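Local coordinates for protein particle-associated lyase (Acinetobacter bacteriophage AP22, PDB 4Y9V) that probably cleaves the capsular polysaccharide of Acinetobacter baumannii as a trimeric tailspike lyase of the phage particle, at residues L126-V140 and N183-T197. Sequence-based numbering, arbitrary orientation. Where two conformers were deposited one is given.
Sequences LASDIVKNQSQSFDV and NTVKFFGRAYDNYLT. With EDO (1,2-ethanediol), chain D.
The amide of Q136 lies flat over the guanidinium group of R190, its NE2 above the centre and the two planes 24° apart. Two donors, NE2 and NH2, face each other without a hydrogen bond, a reminder that flat polar groups can pair through their faces while bonding at their edges. One water joins OE1 of Q136 to NH2 of R190, and a second carries OE1 on to the carbonyl of F187. R190, bent at chi2 (-68°), reaches NH1 back to G189 O, 2.8 Å away; the oxygen lies in the guanidinium plane, but NH1 stands above the carbonyl plane. Q136 CA packs over one face of the F187 ring, 4.0 Å from its centroid, while the backbone O accepts from F187 N.

Both segments belong to an Ig-like tailspike domain; in the trimer, K186 forms a salt bridge with E328 of a second subunit. Strand 137-139 runs antiparallel to strand 184-187, and F138 and V185 form a hydrogen-bonded pair, flanked by the non-hydrogen-bonded pairs S137–K186 and D139–T184. V185 CB sits over one face of the F138 ring, and F187 CD1 comes to its edge, 3.6 Å from F138 CE1, the rings oblique; I154 and I203 add to the packing. Past the strands the register slips by two, yet backbone bonds continue (A191 N to S135 O, N133 N to A191 O) up to a separate antiparallel bridge, I130 with Y195. A191 CB is pressed unusually close to I130 CG2, at 3.3 Å.

Three side-chain bonds supplement these. N194 OD1 accepts from K132 N, 2.9 Å away, the donor standing 50° out of the carboxamide plane. D129 OD1 receives T197 N nearly along its C-O axis, whereas T184 OG1 donates to D139 OD1 at 2.7 Å from above the carboxylate.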
loop_
_atom_site.group_PDB
_atom_site.type_symbol
_atom_site.label_atom_id
_atom_site.label_comp_id
_atom_site.label_asym_id
_atom_site.label_seq_id
_atom_site.Cartn_x
_atom_site.Cartn_y
_atom_site.Cartn_z
ATOM N N LEU A 126 7.679 -37.716 -5.361
ATOM C CA LEU A 126 8.477 -36.869 -6.272
ATOM C C LEU A 126 9.576 -37.647 -6.913
ATOM O O LEU A 126 10.306 -38.363 -6.246
ATOM C CB LEU A 126 9.058 -35.742 -5.411
ATOM C CG LEU A 126 9.900 -34.724 -6.147
ATOM C CD1 LEU A 126 9.108 -33.990 -7.219
ATOM C CD2 LEU A 126 10.571 -33.761 -5.175
ATOM N N ALA A 127 9.772 -37.427 -8.228
ATOM C CA ALA A 127 10.733 -38.160 -9.026
ATOM C C ALA A 127 11.745 -37.257 -9.773
ATOM O O ALA A 127 12.556 -37.777 -10.500
ATOM C CB ALA A 127 10.075 -39.113 -10.026
ATOM N N SER A 128 11.709 -35.942 -9.546
ATOM C CA SER A 128 12.778 -35.053 -10.010
ATOM C C SER A 128 13.002 -34.000 -8.937
ATOM O O SER A 128 12.113 -33.725 -8.115
ATOM C CB SER A 128 12.450 -34.358 -11.303
ATOM O OG SER A 128 11.259 -33.583 -11.223
ATOM N N ASP A 129 14.139 -33.338 -8.984
ATOM C CA ASP A 129 14.446 -32.313 -8.010
ATOM C C ASP A 129 13.733 -30.999 -8.402
ATOM O O ASP A 129 13.696 -30.614 -9.576
ATOM C CB ASP A 129 15.940 -32.111 -7.936
ATOM C CG ASP A 129 16.719 -33.314 -7.395
ATOM O OD1 ASP A 129 16.153 -34.162 -6.709
ATOM O OD2 ASP A 129 17.938 -33.352 -7.646
ATOM N N ILE A 130 13.192 -30.341 -7.414
ATOM C CA ILE A 130 12.524 -29.034 -7.536
ATOM C C ILE A 130 13.446 -27.956 -6.971
ATOM O O ILE A 130 13.957 -28.112 -5.850
ATOM C CB ILE A 130 11.178 -29.078 -6.824
ATOM C CG1 ILE A 130 10.204 -30.039 -7.519
ATOM C CG2 ILE A 130 10.586 -27.670 -6.720
ATOM C CD1 ILE A 130 8.941 -30.279 -6.753
ATOM N N VAL A 131 13.618 -26.890 -7.729
ATOM C CA VAL A 131 14.490 -25.769 -7.393
ATOM C C VAL A 131 13.652 -24.556 -7.008
ATOM O O VAL A 131 12.838 -24.043 -7.795
ATOM C CB VAL A 131 15.413 -25.432 -8.563
ATOM C CG1 VAL A 131 16.318 -24.243 -8.205
ATOM C CG2 VAL A 131 16.242 -26.657 -8.952
ATOM N N LYS A 132 13.884 -24.053 -5.790
ATOM C CA LYS A 132 13.191 -22.892 -5.227
ATOM C C LYS A 132 13.274 -21.719 -6.198
ATOM O O LYS A 132 14.341 -21.352 -6.696
ATOM C CB LYS A 132 13.794 -22.535 -3.858
ATOM C CG LYS A 132 13.239 -21.274 -3.206
ATOM C CD LYS A 132 13.758 -20.907 -1.817
ATOM C CE LYS A 132 13.046 -19.679 -1.244
ATOM N NZ LYS A 132 13.148 -19.520 0.225
ATOM N N ASN A 133 12.111 -21.111 -6.430
ATOM C CA ASN A 133 11.914 -19.920 -7.235
ATOM C C ASN A 133 12.167 -20.122 -8.720
ATOM O O ASN A 133 12.137 -19.149 -9.440
ATOM C CB ASN A 133 12.714 -18.717 -6.684
ATOM C CG ASN A 133 12.195 -18.301 -5.329
ATOM O OD1 ASN A 133 11.001 -18.310 -5.061
ATOM N ND2 ASN A 133 13.150 -17.910 -4.477
ATOM N N GLN A 134 12.378 -21.360 -9.167
ATOM C CA GLN A 134 12.774 -21.618 -10.525
ATOM C C GLN A 134 11.875 -22.650 -11.193
ATOM O O GLN A 134 11.365 -22.415 -12.293
ATOM C CB GLN A 134 14.254 -22.017 -10.646
ATOM C CG GLN A 134 15.160 -20.913 -10.120
ATOM C CD GLN A 134 16.599 -21.109 -10.357
ATOM O OE1 GLN A 134 17.020 -22.041 -11.027
ATOM N NE2 GLN A 134 17.386 -20.181 -9.873
ATOM N N SER A 135 11.667 -23.811 -10.574
ATOM C CA SER A 135 10.923 -24.851 -11.222
ATOM C C SER A 135 9.433 -24.482 -11.379
ATOM O O SER A 135 8.827 -23.908 -10.497
ATOM C CB SER A 135 10.971 -26.138 -10.400
ATOM O OG SER A 135 12.287 -26.611 -10.216
ATOM N N GLN A 136 8.873 -24.939 -12.510
ATOM C CA GLN A 136 7.433 -24.894 -12.773
ATOM C C GLN A 136 6.920 -26.274 -13.187
ATOM O O GLN A 136 5.807 -26.385 -13.708
ATOM C CB GLN A 136 7.042 -23.841 -13.793
ATOM C CG GLN A 136 7.605 -24.078 -15.191
ATOM C CD GLN A 136 7.297 -22.920 -16.124
ATOM O OE1 GLN A 136 6.131 -22.689 -16.470
ATOM N NE2 GLN A 136 8.278 -22.147 -16.486
ATOM N N SER A 137 7.705 -27.313 -12.948
ATOM C CA SER A 137 7.302 -28.671 -13.257
ATOM C C SER A 137 8.108 -29.605 -12.373
ATOM O O SER A 137 9.146 -29.265 -11.823
ATOM C CB SER A 137 7.535 -29.047 -14.722
ATOM O OG SER A 137 8.944 -28.926 -15.010
ATOM N N PHE A 138 7.600 -30.856 -12.302
ATOM C CA PHE A 138 8.310 -31.914 -11.595
ATOM C C PHE A 138 7.805 -33.239 -12.180
ATOM O O PHE A 138 6.655 -33.359 -12.613
ATOM C CB PHE A 138 8.122 -31.865 -10.085
ATOM C CG PHE A 138 6.697 -31.877 -9.600
ATOM C CD1 PHE A 138 5.999 -30.698 -9.432
ATOM C CD2 PHE A 138 6.040 -33.069 -9.274
ATOM C CE1 PHE A 138 4.723 -30.669 -8.955
ATOM C CE2 PHE A 138 4.731 -33.041 -8.817
ATOM C CZ PHE A 138 4.043 -31.848 -8.662
ATOM N N ASP A 139 8.665 -34.243 -12.105
ATOM C CA ASP A 139 8.274 -35.589 -12.460
ATOM C C ASP A 139 7.773 -36.291 -11.185
ATOM O O ASP A 139 8.210 -35.999 -10.078
ATOM C CB ASP A 139 9.467 -36.372 -13.011
ATOM C CG ASP A 139 9.968 -35.841 -14.313
ATOM O OD1 ASP A 139 9.244 -35.048 -15.012
ATOM O OD2 ASP A 139 11.150 -36.143 -14.655
ATOM N N VAL A 140 6.881 -37.252 -11.410
ATOM C CA VAL A 140 6.354 -38.107 -10.353
ATOM C C VAL A 140 6.612 -39.559 -10.726
ATOM O O VAL A 140 6.838 -39.908 -11.874
ATOM C CB VAL A 140 4.856 -37.867 -10.087
ATOM C CG1 VAL A 140 4.647 -36.447 -9.544
ATOM C CG2 VAL A 140 4.041 -38.106 -11.337
ATOM N N ASN A 183 4.932 -38.792 -17.087
ATOM C CA ASN A 183 5.058 -38.595 -15.651
ATOM C C ASN A 183 5.547 -37.193 -15.299
ATOM O O ASN A 183 5.904 -36.963 -14.132
ATOM C CB ASN A 183 5.993 -39.653 -15.036
ATOM C CG ASN A 183 5.225 -40.998 -14.822
ATOM O OD1 ASN A 183 3.964 -41.093 -14.628
ATOM N ND2 ASN A 183 5.946 -42.058 -14.715
ATOM N N THR A 184 5.476 -36.252 -16.217
ATOM C CA THR A 184 5.878 -34.875 -15.959
ATOM C C THR A 184 4.644 -34.009 -15.697
ATOM O O THR A 184 3.741 -33.903 -16.549
ATOM C CB THR A 184 6.674 -34.313 -17.134
ATOM O OG1 THR A 184 7.875 -35.102 -17.308
ATOM C CG2 THR A 184 7.095 -32.865 -16.855
ATOM N N VAL A 185 4.622 -33.390 -14.532
ATOM C CA VAL A 185 3.546 -32.515 -14.086
ATOM C C VAL A 185 4.023 -31.075 -14.183
ATOM O O VAL A 185 4.970 -30.695 -13.474
ATOM C CB VAL A 185 3.165 -32.855 -12.650
ATOM C CG1 VAL A 185 2.045 -31.934 -12.152
ATOM C CG2 VAL A 185 2.751 -34.324 -12.542
ATOM N N LYS A 186 3.424 -30.280 -15.068
ATOM C CA LYS A 186 3.691 -28.837 -15.092
ATOM C C LYS A 186 2.648 -28.185 -14.217
ATOM O O LYS A 186 1.446 -28.548 -14.326
ATOM C CB LYS A 186 3.637 -28.323 -16.529
ATOM C CG LYS A 186 4.105 -26.887 -16.676
ATOM C CD LYS A 186 4.204 -26.435 -18.121
ATOM C CE LYS A 186 4.840 -25.059 -18.258
ATOM N NZ LYS A 186 4.948 -24.610 -19.650
ATOM N N PHE A 187 3.048 -27.267 -13.355
ATOM C CA PHE A 187 2.118 -26.603 -12.443
ATOM C C PHE A 187 2.203 -25.097 -12.661
ATOM O O PHE A 187 3.169 -24.570 -13.185
ATOM C CB PHE A 187 2.366 -27.006 -10.976
ATOM C CG PHE A 187 3.717 -26.601 -10.416
ATOM C CD1 PHE A 187 4.825 -27.410 -10.520
ATOM C CD2 PHE A 187 3.857 -25.370 -9.769
ATOM C CE1 PHE A 187 6.044 -27.030 -9.980
ATOM C CE2 PHE A 187 5.045 -24.989 -9.237
ATOM C CZ PHE A 187 6.145 -25.815 -9.351
ATOM N N PHE A 188 1.151 -24.396 -12.222
ATOM C CA PHE A 188 1.112 -22.957 -12.334
ATOM C C PHE A 188 1.987 -22.304 -11.269
ATOM O O PHE A 188 1.962 -22.673 -10.079
ATOM C CB PHE A 188 -0.330 -22.460 -12.212
ATOM C CG PHE A 188 -1.133 -22.750 -13.452
ATOM C CD1 PHE A 188 -0.947 -22.020 -14.599
ATOM C CD2 PHE A 188 -2.099 -23.757 -13.462
ATOM C CE1 PHE A 188 -1.703 -22.266 -15.745
ATOM C CE2 PHE A 188 -2.848 -24.009 -14.590
ATOM C CZ PHE A 188 -2.663 -23.242 -15.736
ATOM N N GLY A 189 2.739 -21.304 -11.664
ATOM C CA GLY A 189 3.607 -20.601 -10.725
ATOM C C GLY A 189 4.973 -21.234 -10.646
ATOM O O GLY A 189 5.403 -21.959 -11.522
ATOM N N ARG A 190 5.683 -20.883 -9.554
ATOM C CA ARG A 190 7.047 -21.319 -9.382
ATOM C C ARG A 190 7.185 -21.900 -7.983
ATOM O O ARG A 190 6.518 -21.480 -7.018
ATOM C CB ARG A 190 8.079 -20.166 -9.594
ATOM C CG ARG A 190 7.956 -19.500 -10.953
ATOM C CD ARG A 190 8.374 -20.451 -12.097
ATOM N NE ARG A 190 8.267 -19.794 -13.409
ATOM C CZ ARG A 190 7.150 -19.714 -14.144
ATOM N NH1 ARG A 190 6.035 -20.282 -13.735
ATOM N NH2 ARG A 190 7.171 -19.057 -15.282
ATOM N N ALA A 191 8.057 -22.892 -7.844
ATOM C CA ALA A 191 8.228 -23.557 -6.551
ATOM C C ALA A 191 8.678 -22.557 -5.485
ATOM O O ALA A 191 9.552 -21.725 -5.710
ATOM C CB ALA A 191 9.310 -24.621 -6.697
ATOM N N TYR A 192 8.113 -22.716 -4.286
ATOM C CA TYR A 192 8.479 -21.899 -3.162
ATOM C C TYR A 192 9.611 -22.474 -2.337
ATOM O O TYR A 192 10.125 -21.794 -1.424
ATOM C CB TYR A 192 7.258 -21.614 -2.240
ATOM C CG TYR A 192 6.321 -20.647 -2.891
ATOM C CD1 TYR A 192 6.500 -19.288 -2.746
ATOM C CD2 TYR A 192 5.287 -21.042 -3.702
ATOM C CE1 TYR A 192 5.707 -18.342 -3.346
ATOM C CE2 TYR A 192 4.482 -20.116 -4.352
ATOM C CZ TYR A 192 4.701 -18.779 -4.164
ATOM O OH TYR A 192 3.876 -17.862 -4.843
ATOM N N ASP A 193 10.059 -23.679 -2.615
ATOM C CA ASP A 193 11.118 -24.323 -1.853
ATOM C C ASP A 193 11.819 -25.337 -2.750
ATOM O O ASP A 193 11.386 -25.623 -3.853
ATOM C CB ASP A 193 10.548 -24.950 -0.562
ATOM C CG ASP A 193 11.496 -25.109 0.610
ATOM O OD1 ASP A 193 12.722 -24.885 0.431
ATOM O OD2 ASP A 193 10.998 -25.479 1.705
ATOM N N ASN A 194 12.943 -25.837 -2.219
ATOM C CA ASN A 194 13.672 -26.936 -2.816
ATOM C C ASN A 194 13.120 -28.265 -2.279
ATOM O O ASN A 194 12.886 -28.386 -1.069
ATOM C CB ASN A 194 15.150 -26.876 -2.404
ATOM C CG ASN A 194 15.787 -25.604 -2.894
ATOM O OD1 ASN A 194 15.836 -25.343 -4.094
ATOM N ND2 ASN A 194 16.266 -24.770 -1.980
ATOM N N TYR A 195 12.981 -29.246 -3.154
ATOM C CA TYR A 195 12.547 -30.594 -2.777
ATOM C C TYR A 195 13.342 -31.583 -3.616
ATOM O O TYR A 195 13.404 -31.430 -4.838
ATOM C CB TYR A 195 11.049 -30.832 -3.009
ATOM C CG TYR A 195 10.137 -29.801 -2.403
ATOM C CD1 TYR A 195 9.674 -29.871 -1.100
ATOM C CD2 TYR A 195 9.739 -28.689 -3.151
ATOM C CE1 TYR A 195 8.842 -28.888 -0.590
ATOM C CE2 TYR A 195 8.914 -27.719 -2.649
ATOM C CZ TYR A 195 8.447 -27.818 -1.344
ATOM O OH TYR A 195 7.629 -26.868 -0.787
ATOM N N LEU A 196 13.940 -32.574 -2.981
ATOM C CA LEU A 196 14.792 -33.544 -3.688
ATOM C C LEU A 196 14.129 -34.901 -3.790
ATOM O O LEU A 196 13.473 -35.361 -2.844
ATOM C CB LEU A 196 16.124 -33.719 -2.966
ATOM C CG LEU A 196 16.906 -32.417 -2.736
ATOM C CD1 LEU A 196 18.157 -32.717 -1.893
ATOM C CD2 LEU A 196 17.223 -31.665 -4.029
ATOM N N THR A 197 14.392 -35.601 -4.882
ATOM C CA THR A 197 13.922 -36.958 -5.069
ATOM C C THR A 197 14.278 -37.821 -3.872
ATOM O O THR A 197 13.472 -38.646 -3.432
ATOM C CB THR A 197 14.535 -37.595 -6.317
ATOM O OG1 THR A 197 15.975 -37.547 -6.264
ATOM C CG2 THR A 197 14.054 -36.793 -7.510
HETATM C C1 EDO D . 11.486 -17.856 4.951
HETATM O O1 EDO D . 12.657 -18.404 5.392
HETATM C C2 EDO D . 11.569 -17.309 3.562
HETATM O O2 EDO D . 11.654 -18.365 2.623
HETATM O O HOH W 1 10.429 -38.434 -3.272
HETATM O O HOH W 2 10.977 -21.492 1.378
HETATM O O HOH W 3 8.233 -19.315 -5.619
HETATM O O HOH W 4 11.304 -20.028 -13.729
HETATM O O HOH W 5 5.215 -20.159 -17.121
HETATM O O HOH W 6 3.573 -23.187 -15.542
#